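Local structure of putative integron gene cassette protein (Uncultured bacterium, 3FUY) at residues D63-K68 and R95-D100; H91-C96 and H168-E173; D112-T117 and E160-D165. The protein is of unknown function, encoded by a mobile integron gene cassette from a salt-marsh metagenome, and forms a three-chain assembly. All blocks are in the same frame, centred on the assembly; numbering follows the deposited sequence.

Contact 1 of 3, residues D63-K68 and R95-D100; sequences DLCLDK and RCVDID
Cys65 on the helix segment 63-68 lies over Val97 of strand 95-100, their CA atoms 6.1 Å apart, and the short helix and strand axes approach to 9.2 Å with their N-to-C directions 137° apart. Val97, branched at CB, fits this place because its two methyl groups reach three helix residues. Its CG2 meets Cys65 SG at 3.6 Å and also lies near the CB of Lys68. Its CG1 is touched by Leu64 CD2 at 3.9 Å. Leu64 gets there because its CG stands anti to the backbone N (chi1 -176°), which carries the branched end out from the helix to the strand. The same CD2 methyl also meets Ile99 CD1 tip to tip, at 4.2 Å, since Ile99 extends its longer branch toward the helix. Cysteine suits the position closest to the strand, being small and largely apolar. Toward Val97, Lys68 offers only its CB; its chain bends at chi2 (-52°) and leads the amine away to a salt bridge with Asp145. The result is a buried, wholly apolar seam that joins helix 59-79 to one face of the mixed sheet. Around it, Leu64 also packs on Ala107 of strand 106-116 and Cys65 on Ile37 of strand 34-39, so that the helix spans several strands, while Ile99 packs on Leu48, between strands 91-100 and 44-49.

Contact 2 of 3, residues H91-C96 and H168-E173; sequences HIRIRC and HPDKDE
Arg93 and Arg95 of strand 91-96 together hold Asp170 in a buried salt-bridge network, where a type I beta turn from His168 to Lys171 packs on the sheet. A classic beta bulge, in which Arg95 and Cys96 both face Tyr110, interrupts the strand here. Arg93 can be followed outward. Its CB lies over one face of the Arg95 guanidinium, its CG passes Pro169 O at 3.6 Å, and its CD rests on Pro169 CB. Bends at chi2 and chi3 (both near -60°) fold the chain back so that the guanidinium grips the carboxylate side-on: NE bonds Asp170 OD1 at 2.9 Å and NH2 bonds OD2 at 2.8 Å. The two flat groups are turned 58° apart, and both oxygens are met from above the carboxylate plane. NH2 also bonds Gly43 O.

Arg95 brings NH1 to Asp170 OD1 at 2.8 Å from the other face of the carboxylate, so that OD1 is held between two arginines. This pairing would be expected to favour the ionised aspartate. Arginine suits both positions because its several N-H groups can serve a carboxylate and a backbone carbonyl at once. Pro169, compact and rigid, sets its CG over one face of the His91 ring, a CH-pi contact 3.9 Å from the centroid. The turn is braced from within by Asp170 N, which bonds His168 ND1. Arg95 NH2 meets Pro169 O at 2.7 Å, almost in line with the carbonyl bond and in the guanidinium plane.

Contact 3 of 3, residues D112-T117 and E160-D165; sequences DLIVGT and ELLSSD
Thr117 and Glu160 bring the segments 112-117 and 160-165 together through their backbones, with two hydrogen bonds. Glu160 N donates to Val115 O at 3.2 Å, and Thr117 N donates to Glu160 O at 3.0 Å. A CA-H...O contact accompanies them, Gly116 CA lying 3.3 Å from Glu160 O, so that this oxygen receives both an N-H and a C-H.

These bonds on either side of Gly116 make it the partner of Glu160 in a parallel beta bridge, where strand 106-116 ends beside strand 150-160, the outermost strand on this side of the chain's mixed sheet. Beyond the bridge the segment 160-165 leaves the sheet through a type I turn from Leu161 to Ser164.

Apolar contacts fill in beside the bridge. Ile114 CG2 touches both Glu160 CG, at 3.9 Å, and Leu162 CD2, at 4.1 Å. Leu162 CG also packs against the backbone of the strand, 4.0 Å from Gly116 CA. Glu160 uses its methylenes here, while its chain bends at chi2 (-79°) and OE2 bonds the hydroxyl of Tyr174; a long side chain with a polar end thus serves both surroundings.

Thr117 adds side-chain contacts at the end of the strand. With OG1 set between the backbone N and carbonyl carbon (chi1 47°), CG2 lies against Leu161 N, and OG1 comes 3.6 Å from Leu161 CD1. A glycine in place of Thr117 would probably uncover the Glu160-Leu161 peptide and deprive Leu161 CD1 of its neighbour across the contact.

Overall arrangement
Contacts 1 and 2 are buried, whereas contact 3 lies at the surface, its centre about 17 Å from the centre of the chain. The first two share strand 91-100, one meeting a helix through apolar side chains and the other a loop through charged groups. Contact 3 belongs to the neighbouring strand 106-116 and relies chiefly on backbone bonds. Along the chain it is nested inside the loop closed by contact 2. Arg95, shared by the segments of contacts 1 and 2, ties them to contact 3, its NE 2.8 Å from Asp112 OD2 in a salt bridge. Only contacts 2 and 3 also reach a second subunit: Asp172 bonds Ser33 and Asp165 bonds His103, both of that second subunit.

Contact 1 of 3, residues D63-K68 and R95-D100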
loop_
_atom_site.group_PDB
_atom_site.type_symbol
_atom_site.label_atom_id
_atom_site.label_comp_id
_atom_site.label_asym_id
_atom_site.label_seq_id
_atom_site.Cartn_x
_atom_site.Cartn_y
_atom_site.Cartn_z
ATOM N N ASP B 63 10.662 5.048 -12.042
ATOM C CA ASP B 63 11.754 4.530 -12.859
ATOM C C ASP B 63 13.114 5.069 -12.378
ATOM O O ASP B 63 14.109 4.344 -12.357
ATOM C CB ASP B 63 11.545 4.881 -14.335
ATOM C CG ASP B 63 12.435 4.060 -15.249
ATOM O OD1 ASP B 63 12.315 2.823 -15.227
ATOM O OD2 ASP B 63 13.271 4.644 -15.970
ATOM N N LEU B 64 13.140 6.344 -11.988
ATOM C CA LEU B 64 14.336 6.964 -11.413
ATOM C C LEU B 64 14.729 6.196 -10.163
ATOM O O LEU B 64 15.881 5.791 -9.988
ATOM C CB LEU B 64 14.062 8.434 -11.065
ATOM C CG LEU B 64 15.255 9.247 -10.543
ATOM C CD1 LEU B 64 15.009 10.711 -10.826
ATOM C CD2 LEU B 64 15.464 9.043 -9.060
ATOM N N CYS B 65 13.750 5.960 -9.300
ATOM C CA CYS B 65 14.020 5.196 -8.092
ATOM C C CYS B 65 14.587 3.805 -8.422
ATOM O O CYS B 65 15.577 3.372 -7.826
ATOM C CB CYS B 65 12.772 5.113 -7.207
ATOM S SG CYS B 65 13.096 4.396 -5.594
ATOM N N LEU B 66 13.984 3.116 -9.390
ATOM C CA LEU B 66 14.512 1.814 -9.799
ATOM C C LEU B 66 15.962 1.909 -10.300
ATOM O O LEU B 66 16.779 1.030 -10.020
ATOM C CB LEU B 66 13.615 1.157 -10.854
ATOM C CG LEU B 66 12.230 0.721 -10.344
ATOM C CD1 LEU B 66 11.346 0.233 -11.490
ATOM C CD2 LEU B 66 12.366 -0.347 -9.276
ATOM N N ASP B 67 16.285 2.964 -11.045
ATOM C CA ASP B 67 17.656 3.121 -11.521
ATOM C C ASP B 67 18.653 3.328 -10.374
ATOM O O ASP B 67 19.754 2.772 -10.401
ATOM C CB ASP B 67 17.765 4.251 -12.550
ATOM C CG ASP B 67 17.331 3.816 -13.951
ATOM O OD1 ASP B 67 17.093 2.612 -14.173
ATOM O OD2 ASP B 67 17.236 4.690 -14.842
ATOM N N LYS B 68 18.277 4.125 -9.368
ATOM C CA LYS B 68 19.152 4.316 -8.213
ATOM C C LYS B 68 19.257 3.026 -7.372
ATOM O O LYS B 68 20.314 2.716 -6.825
ATOM C CB LYS B 68 18.686 5.503 -7.342
ATOM C CG LYS B 68 18.592 6.843 -8.077
ATOM C CD LYS B 68 19.883 7.173 -8.818
ATOM C CE LYS B 68 19.659 8.318 -9.819
ATOM N NZ LYS B 68 20.925 8.773 -10.460
ATOM N N ARG B 95 17.881 2.882 1.020
ATOM C CA ARG B 95 16.736 2.992 1.925
ATOM C C ARG B 95 15.632 3.823 1.313
ATOM O O ARG B 95 14.457 3.438 1.322
ATOM C CB ARG B 95 17.154 3.609 3.266
ATOM C CG ARG B 95 18.179 2.807 4.022
ATOM C CD ARG B 95 17.727 1.361 4.273
ATOM N NE ARG B 95 18.766 0.650 5.006
ATOM C CZ ARG B 95 19.015 -0.651 4.917
ATOM N NH1 ARG B 95 18.291 -1.440 4.113
ATOM N NH2 ARG B 95 20.003 -1.162 5.634
ATOM N N CYS B 96 16.009 4.978 0.775
ATOM C CA CYS B 96 15.016 5.939 0.323
ATOM C C CYS B 96 15.579 6.765 -0.823
ATOM O O CYS B 96 16.770 7.083 -0.856
ATOM C CB CYS B 96 14.603 6.857 1.490
ATOM S SG CYS B 96 13.523 8.245 1.037
ATOM N N VAL B 97 14.719 7.095 -1.770
ATOM C CA VAL B 97 15.054 8.087 -2.778
ATOM C C VAL B 97 14.062 9.211 -2.570
ATOM O O VAL B 97 12.852 9.030 -2.743
ATOM C CB VAL B 97 14.905 7.537 -4.213
ATOM C CG1 VAL B 97 15.104 8.659 -5.236
ATOM C CG2 VAL B 97 15.876 6.402 -4.442
ATOM N N ASP B 98 14.575 10.359 -2.153
ATOM C CA ASP B 98 13.758 11.546 -1.971
ATOM C C ASP B 98 13.961 12.496 -3.149
ATOM O O ASP B 98 15.058 13.043 -3.354
ATOM C CB ASP B 98 14.101 12.221 -0.640
ATOM C CG ASP B 98 13.146 13.346 -0.292
ATOM O OD1 ASP B 98 12.461 13.843 -1.201
ATOM O OD2 ASP B 98 13.077 13.729 0.896
ATOM N N ILE B 99 12.901 12.685 -3.926
ATOM C CA ILE B 99 12.973 13.514 -5.112
ATOM C C ILE B 99 12.529 14.953 -4.828
ATOM O O ILE B 99 11.486 15.175 -4.229
ATOM C CB ILE B 99 12.108 12.941 -6.253
ATOM C CG1 ILE B 99 12.672 11.593 -6.719
ATOM C CG2 ILE B 99 12.020 13.939 -7.421
ATOM C CD1 ILE B 99 11.976 11.043 -7.921
ATOM N N ASP B 100 13.341 15.912 -5.270
ATOM C CA ASP B 100 12.991 17.332 -5.270
ATOM C C ASP B 100 12.723 17.758 -6.698
ATOM O O ASP B 100 13.655 17.953 -7.483
ATOM C CB ASP B 100 14.160 18.149 -4.706
ATOM C CG ASP B 100 13.977 19.661 -4.867
ATOM O OD1 ASP B 100 13.031 20.131 -5.539
ATOM O OD2 ASP B 100 14.819 20.390 -4.311
#

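Contact 2 of 3, residues H91-C96 and H168-E173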
loop_
_atom_site.group_PDB
_atom_site.type_symbol
_atom_site.label_atom_id
_atom_site.label_comp_id
_atom_site.label_asym_id
_atom_site.label_seq_id
_atom_site.Cartn_x
_atom_site.Cartn_y
_atom_site.Cartn_z
ATOM N N HIS B 91 28.052 -4.237 3.586
ATOM C CA HIS B 91 26.823 -4.157 2.803
ATOM C C HIS B 91 26.513 -2.690 2.487
ATOM O O HIS B 91 26.596 -1.824 3.369
ATOM C CB HIS B 91 25.634 -4.701 3.598
ATOM C CG HIS B 91 25.676 -6.172 3.872
ATOM N ND1 HIS B 91 25.183 -7.114 2.991
ATOM C CD2 HIS B 91 26.080 -6.861 4.966
ATOM C CE1 HIS B 91 25.320 -8.319 3.512
ATOM N NE2 HIS B 91 25.856 -8.194 4.713
ATOM N N ILE B 92 26.141 -2.402 1.242
ATOM C CA ILE B 92 25.637 -1.081 0.899
ATOM C C ILE B 92 24.181 -1.262 0.514
ATOM O O ILE B 92 23.878 -1.977 -0.436
ATOM C CB ILE B 92 26.385 -0.462 -0.301
ATOM C CG1 ILE B 92 27.895 -0.492 -0.087
ATOM C CG2 ILE B 92 25.934 0.953 -0.518
ATOM C CD1 ILE B 92 28.659 0.280 -1.159
ATOM N N ARG B 93 23.276 -0.627 1.247
ATOM C CA ARG B 93 21.855 -0.868 1.044
ATOM C C ARG B 93 21.105 0.425 0.810
ATOM O O ARG B 93 21.299 1.399 1.538
ATOM C CB ARG B 93 21.258 -1.586 2.263
ATOM C CG ARG B 93 22.010 -2.840 2.678
ATOM C CD ARG B 93 21.996 -3.910 1.571
ATOM N NE ARG B 93 20.643 -4.270 1.137
ATOM C CZ ARG B 93 20.388 -5.212 0.230
ATOM N NH1 ARG B 93 21.388 -5.895 -0.312
ATOM N NH2 ARG B 93 19.139 -5.490 -0.125
ATOM N N ILE B 94 20.236 0.452 -0.198
ATOM C CA ILE B 94 19.448 1.660 -0.413
ATOM C C ILE B 94 18.291 1.689 0.597
ATOM O O ILE B 94 17.790 0.636 1.007
ATOM C CB ILE B 94 18.935 1.753 -1.863
ATOM C CG1 ILE B 94 18.437 3.158 -2.164
ATOM C CG2 ILE B 94 17.834 0.706 -2.138
ATOM C CD1 ILE B 94 18.230 3.426 -3.668
ATOM N N ARG B 95 17.881 2.882 1.020
ATOM C CA ARG B 95 16.736 2.992 1.925
ATOM C C ARG B 95 15.632 3.823 1.313
ATOM O O ARG B 95 14.457 3.438 1.322
ATOM C CB ARG B 95 17.154 3.609 3.266
ATOM C CG ARG B 95 18.179 2.807 4.022
ATOM C CD ARG B 95 17.727 1.361 4.273
ATOM N NE ARG B 95 18.766 0.650 5.006
ATOM C CZ ARG B 95 19.015 -0.651 4.917
ATOM N NH1 ARG B 95 18.291 -1.440 4.113
ATOM N NH2 ARG B 95 20.003 -1.162 5.634
ATOM N N CYS B 96 16.009 4.978 0.775
ATOM C CA CYS B 96 15.016 5.939 0.323
ATOM C C CYS B 96 15.579 6.765 -0.823
ATOM O O CYS B 96 16.770 7.083 -0.856
ATOM C CB CYS B 96 14.603 6.857 1.490
ATOM S SG CYS B 96 13.523 8.245 1.037
ATOM N N HIS B 168 19.510 -8.963 9.151
ATOM C CA HIS B 168 19.222 -8.927 7.718
ATOM C C HIS B 168 19.532 -7.505 7.222
ATOM O O HIS B 168 19.182 -6.534 7.885
ATOM C CB HIS B 168 17.758 -9.301 7.455
ATOM C CG HIS B 168 17.425 -9.486 6.005
ATOM N ND1 HIS B 168 17.358 -8.432 5.117
ATOM C CD2 HIS B 168 17.135 -10.600 5.291
ATOM C CE1 HIS B 168 17.049 -8.891 3.916
ATOM N NE2 HIS B 168 16.900 -10.203 3.996
ATOM N N PRO B 169 20.205 -7.377 6.066
ATOM C CA PRO B 169 20.616 -6.048 5.585
ATOM C C PRO B 169 19.463 -5.080 5.346
ATOM O O PRO B 169 19.713 -3.875 5.314
ATOM C CB PRO B 169 21.307 -6.355 4.249
ATOM C CG PRO B 169 21.725 -7.779 4.346
ATOM C CD PRO B 169 20.669 -8.453 5.175
ATOM N N ASP B 170 18.236 -5.580 5.178
ATOM C CA ASP B 170 17.081 -4.710 4.975
ATOM C C ASP B 170 16.013 -4.826 6.081
ATOM O O ASP B 170 14.832 -4.617 5.831
ATOM C CB ASP B 170 16.418 -5.000 3.628
ATOM C CG ASP B 170 17.201 -4.466 2.442
ATOM O OD1 ASP B 170 18.213 -3.755 2.628
ATOM O OD2 ASP B 170 16.792 -4.788 1.299
ATOM N N LYS B 171 16.429 -5.128 7.302
ATOM C CA LYS B 171 15.504 -5.178 8.438
ATOM C C LYS B 171 14.589 -3.953 8.440
ATOM O O LYS B 171 15.020 -2.856 8.088
ATOM C CB LYS B 171 16.304 -5.229 9.740
ATOM C CG LYS B 171 15.567 -5.790 10.923
ATOM C CD LYS B 171 16.341 -5.530 12.210
ATOM C CE LYS B 171 17.782 -6.028 12.102
ATOM N NZ LYS B 171 18.560 -5.720 13.345
ATOM N N ASP B 172 13.334 -4.139 8.842
ATOM C CA ASP B 172 12.343 -3.069 8.786
ATOM C C ASP B 172 12.735 -1.834 9.595
ATOM O O ASP B 172 12.405 -0.705 9.220
ATOM C CB ASP B 172 10.949 -3.568 9.194
ATOM C CG ASP B 172 10.861 -3.980 10.665
ATOM O OD1 ASP B 172 11.887 -3.937 11.390
ATOM O OD2 ASP B 172 9.742 -4.353 11.092
ATOM N N GLU B 173 13.452 -2.061 10.689
ATOM C CA GLU B 173 13.964 -0.998 11.556
ATOM C C GLU B 173 14.764 0.062 10.770
ATOM O O GLU B 173 14.665 1.274 11.024
ATOM C CB GLU B 173 14.829 -1.655 12.645
ATOM C CG GLU B 173 15.823 -0.766 13.376
ATOM C CD GLU B 173 16.839 -1.586 14.177
ATOM O OE1 GLU B 173 16.644 -2.814 14.308
ATOM O OE2 GLU B 173 17.832 -1.009 14.677
HETATM O O HOH W 1 17.514 -2.282 -0.079
#

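Contact 3 of 3, residues D112-T117 and E160-D165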
loop_
_atom_site.group_PDB
_atom_site.type_symbol
_atom_site.label_atom_id
_atom_site.label_comp_id
_atom_site.label_asym_id
_atom_site.label_seq_id
_atom_site.Cartn_x
_atom_site.Cartn_y
_atom_site.Cartn_z
ATOM N N ASP B 112 22.541 2.897 3.604
ATOM C CA ASP B 112 23.194 2.463 4.836
ATOM C C ASP B 112 24.453 1.724 4.414
ATOM O O ASP B 112 24.414 0.932 3.467
ATOM C CB ASP B 112 22.320 1.462 5.622
ATOM C CG ASP B 112 21.202 2.117 6.439
ATOM O OD1 ASP B 112 21.046 3.354 6.428
ATOM O OD2 ASP B 112 20.456 1.362 7.109
ATOM N N LEU B 113 25.565 1.972 5.103
ATOM C CA LEU B 113 26.748 1.131 4.972
ATOM C C LEU B 113 26.833 0.277 6.231
ATOM O O LEU B 113 26.937 0.804 7.342
ATOM C CB LEU B 113 28.035 1.955 4.823
ATOM C CG LEU B 113 29.334 1.143 4.713
ATOM C CD1 LEU B 113 29.510 0.576 3.310
ATOM C CD2 LEU B 113 30.558 1.982 5.097
ATOM N N ILE B 114 26.777 -1.036 6.064
ATOM C CA ILE B 114 26.825 -1.941 7.210
ATOM C C ILE B 114 28.137 -2.716 7.245
ATOM O O ILE B 114 28.421 -3.491 6.339
ATOM C CB ILE B 114 25.627 -2.927 7.212
ATOM C CG1 ILE B 114 24.308 -2.170 7.034
ATOM C CG2 ILE B 114 25.605 -3.734 8.503
ATOM C CD1 ILE B 114 23.087 -3.085 6.831
ATOM N N VAL B 115 28.939 -2.492 8.290
ATOM C CA VAL B 115 30.172 -3.252 8.489
ATOM C C VAL B 115 30.029 -4.194 9.679
ATOM O O VAL B 115 29.135 -4.035 10.502
ATOM C CB VAL B 115 31.415 -2.340 8.691
ATOM C CG1 VAL B 115 31.660 -1.485 7.458
ATOM C CG2 VAL B 115 31.247 -1.465 9.919
ATOM N N GLY B 116 30.906 -5.186 9.760
ATOM C CA GLY B 116 30.840 -6.165 10.836
ATOM C C GLY B 116 31.302 -5.563 12.153
ATOM O O GLY B 116 32.249 -4.779 12.177
ATOM N N THR B 117 30.634 -5.921 13.246
ATOM C CA THR B 117 31.002 -5.414 14.568
ATOM C C THR B 117 32.500 -5.583 14.840
ATOM O O THR B 117 33.095 -4.793 15.578
ATOM C CB THR B 117 30.197 -6.100 15.698
ATOM O OG1 THR B 117 30.199 -7.517 15.491
ATOM C CG2 THR B 117 28.753 -5.613 15.714
ATOM N N GLU B 160 27.026 -4.387 12.841
ATOM C CA GLU B 160 26.147 -5.484 13.166
ATOM C C GLU B 160 26.989 -6.735 13.137
ATOM O O GLU B 160 27.951 -6.817 12.388
ATOM C CB GLU B 160 25.037 -5.601 12.118
ATOM C CG GLU B 160 24.125 -4.389 12.014
ATOM C CD GLU B 160 23.084 -4.351 13.115
ATOM O OE1 GLU B 160 23.108 -5.241 13.989
ATOM O OE2 GLU B 160 22.244 -3.426 13.109
ATOM N N LEU B 161 26.633 -7.716 13.953
ATOM C CA LEU B 161 27.277 -9.003 13.857
ATOM C C LEU B 161 26.654 -9.689 12.650
ATOM O O LEU B 161 25.484 -10.070 12.686
ATOM C CB LEU B 161 27.031 -9.808 15.132
ATOM C CG LEU B 161 27.779 -11.134 15.255
ATOM C CD1 LEU B 161 29.271 -10.921 15.091
ATOM C CD2 LEU B 161 27.470 -11.785 16.600
ATOM N N LEU B 162 27.424 -9.842 11.580
ATOM C CA LEU B 162 26.851 -10.249 10.304
ATOM C C LEU B 162 26.404 -11.716 10.269
ATOM O O LEU B 162 25.665 -12.128 9.368
ATOM C CB LEU B 162 27.826 -9.967 9.165
ATOM C CG LEU B 162 28.256 -8.513 8.977
ATOM C CD1 LEU B 162 29.088 -8.425 7.729
ATOM C CD2 LEU B 162 27.066 -7.583 8.878
ATOM N N SER B 163 26.848 -12.498 11.248
ATOM C CA SER B 163 26.502 -13.913 11.284
ATOM C C SER B 163 25.288 -14.177 12.174
ATOM O O SER B 163 24.757 -15.281 12.197
ATOM C CB SER B 163 27.703 -14.741 11.748
ATOM O OG SER B 163 28.008 -14.458 13.098
ATOM N N SER B 164 24.850 -13.158 12.903
ATOM C CA SER B 164 23.703 -13.291 13.794
ATOM C C SER B 164 22.411 -13.657 13.047
ATOM O O SER B 164 22.136 -13.136 11.961
ATOM C CB SER B 164 23.501 -12.001 14.590
ATOM O OG SER B 164 22.310 -12.059 15.359
ATOM N N ASP B 165 21.625 -14.562 13.626
ATOM C CA ASP B 165 20.330 -14.906 13.049
ATOM C C ASP B 165 19.404 -13.696 13.081
ATOM O O ASP B 165 18.418 -13.643 12.355
ATOM C CB ASP B 165 19.682 -16.071 13.805
ATOM C CG ASP B 165 20.262 -17.419 13.421
ATOM O OD1 ASP B 165 21.130 -17.470 12.526
ATOM O OD2 ASP B 165 19.844 -18.439 14.016
#